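Local atomic coordinates of putative ATPase, AAA family (PDB entry 3CTD), a protein that probably acts, as a RarA/MGS1/WRNIP1-type AAA+ enzyme, as a DNA-dependent ATPase in the response to stalled replication, and is represented here by its C-terminal part. Residues 72-75 and 76-79. The protein carries 1 engineered substitution. Sequence-based numbering, arbitrary orientation.
Sequences FRRL and LISA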
loop_
_atom_site.group_PDB
_atom_site.type_symbol
_atom_site.label_atom_id
_atom_site.label_comp_id
_atom_site.label_asym_id
_atom_site.label_seq_id
_atom_site.Cartn_x
_atom_site.Cartn_y
_atom_site.Cartn_z
ATOM N N PHE B 72 6.659 16.349 -6.759
ATOM C CA PHE B 72 6.186 14.947 -6.657
ATOM C C PHE B 72 6.628 14.044 -7.809
ATOM O O PHE B 72 6.812 12.852 -7.600
ATOM C CB PHE B 72 4.667 14.851 -6.507
ATOM C CG PHE B 72 4.218 14.935 -5.103
ATOM C CD1 PHE B 72 4.674 14.010 -4.161
ATOM C CD2 PHE B 72 3.368 15.938 -4.699
ATOM C CE1 PHE B 72 4.270 14.085 -2.841
ATOM C CE2 PHE B 72 2.967 15.998 -3.392
ATOM C CZ PHE B 72 3.424 15.083 -2.452
ATOM N N ARG B 73 6.807 14.609 -9.001
ATOM C CA ARG B 73 7.324 13.822 -10.138
ATOM C C ARG B 73 8.717 13.317 -9.837
ATOM O O ARG B 73 8.989 12.125 -9.977
ATOM C CB ARG B 73 7.348 14.645 -11.434
ATOM C CG ARG B 73 6.186 14.384 -12.372
ATOM C CD ARG B 73 6.208 15.301 -13.626
ATOM N NE ARG B 73 4.996 16.083 -13.476
ATOM C CZ ARG B 73 4.910 17.398 -13.533
ATOM N NH1 ARG B 73 5.990 18.136 -13.850
ATOM N NH2 ARG B 73 3.716 17.943 -13.301
ATOM N N ARG B 74 9.578 14.231 -9.406
ATOM C CA ARG B 74 10.936 13.903 -9.054
ATOM C C ARG B 74 11.037 13.007 -7.854
ATOM O O ARG B 74 11.916 12.175 -7.802
ATOM C CB ARG B 74 11.779 15.164 -8.847
ATOM C CG ARG B 74 12.064 15.904 -10.141
ATOM C CD ARG B 74 12.955 15.141 -11.184
ATOM N NE ARG B 74 12.928 15.874 -12.465
ATOM C CZ ARG B 74 13.771 16.872 -12.824
ATOM N NH1 ARG B 74 14.767 17.258 -12.012
ATOM N NH2 ARG B 74 13.618 17.488 -14.008
ATOM N N LEU B 75 10.137 13.157 -6.891
ATOM C CA LEU B 75 10.089 12.230 -5.783
ATOM C C LEU B 75 9.633 10.818 -6.249
ATOM O O LEU B 75 10.164 9.804 -5.770
ATOM C CB LEU B 75 9.170 12.752 -4.687
ATOM C CG LEU B 75 9.585 13.967 -3.846
ATOM C CD1 LEU B 75 8.404 14.333 -2.960
ATOM C CD2 LEU B 75 10.740 13.563 -2.973
ATOM N N LEU B 76 8.680 10.737 -7.183
ATOM C CA LEU B 76 8.224 9.433 -7.651
ATOM C C LEU B 76 9.382 8.762 -8.385
ATOM O O LEU B 76 9.744 7.619 -8.075
ATOM C CB LEU B 76 6.991 9.516 -8.548
ATOM C CG LEU B 76 5.631 9.827 -7.883
ATOM C CD1 LEU B 76 4.616 10.320 -8.951
ATOM C CD2 LEU B 76 5.045 8.669 -7.062
ATOM N N ILE B 77 9.977 9.490 -9.330
ATOM C CA ILE B 77 11.196 9.049 -10.011
ATOM C C ILE B 77 12.306 8.574 -9.074
ATOM O O ILE B 77 12.845 7.489 -9.236
ATOM C CB ILE B 77 11.757 10.167 -10.907
ATOM C CG1 ILE B 77 10.698 10.560 -11.960
ATOM C CG2 ILE B 77 13.097 9.750 -11.530
ATOM C CD1 ILE B 77 11.138 11.731 -12.885
ATOM N N SER B 78 12.679 9.402 -8.111
ATOM C CA SER B 78 13.741 9.059 -7.205
ATOM C C SER B 78 13.378 7.807 -6.351
ATOM O O SER B 78 14.237 6.975 -6.028
ATOM C CB SER B 78 14.101 10.281 -6.359
ATOM O OG SER B 78 14.539 9.821 -5.107
ATOM N N ALA B 79 12.107 7.627 -6.039
ATOM C CA ALA B 79 11.692 6.400 -5.362
ATOM C C ALA B 79 12.005 5.094 -6.127
ATOM O O ALA B 79 12.112 4.014 -5.537
ATOM C CB ALA B 79 10.192 6.489 -5.000
#
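Two successive turns of the alpha-helix 68-83 meet here, joined by four consecutive i to i+4 backbone hydrogen bonds. Leu76 N donates to Phe72 O at 2.9 Å, Ser78 N bonds to Arg74 O and Ala79 N to Leu75 O. Ile77 N to Arg73 O is the straightest, with an N-H...O angle of 174°. The side chains of Leu76 and Ile77 lean back over carbonyl oxygens of the preceding turn. In Ile77, CG1 lies beside the backbone N (chi1 -59°), which brings it back to 3.0 Å from Arg73 O, while the terminal CD1 lies 4.2 Å from CD of Arg74. Leu76 bends back likewise, its CG 3.3 Å from Phe72 O. Around the helix the faces find different neighbours: Phe72 packs on helices 90-104 and 110-121, Leu75 touches helices 36-47 and 110-121, and Ser78 touches Ile46 and Leu120. Leu76 touches Val94 and also Phe112 of the second subunit; Arg73 packs on Val104 and Ile77 on Glu108, both of that second subunit. This is regular alpha-helical i to i+4 bonding in a largely buried part of helix 68-83, in the MgsA-type C-terminal region, packed among helices of its own chain and against a neighbouring subunit.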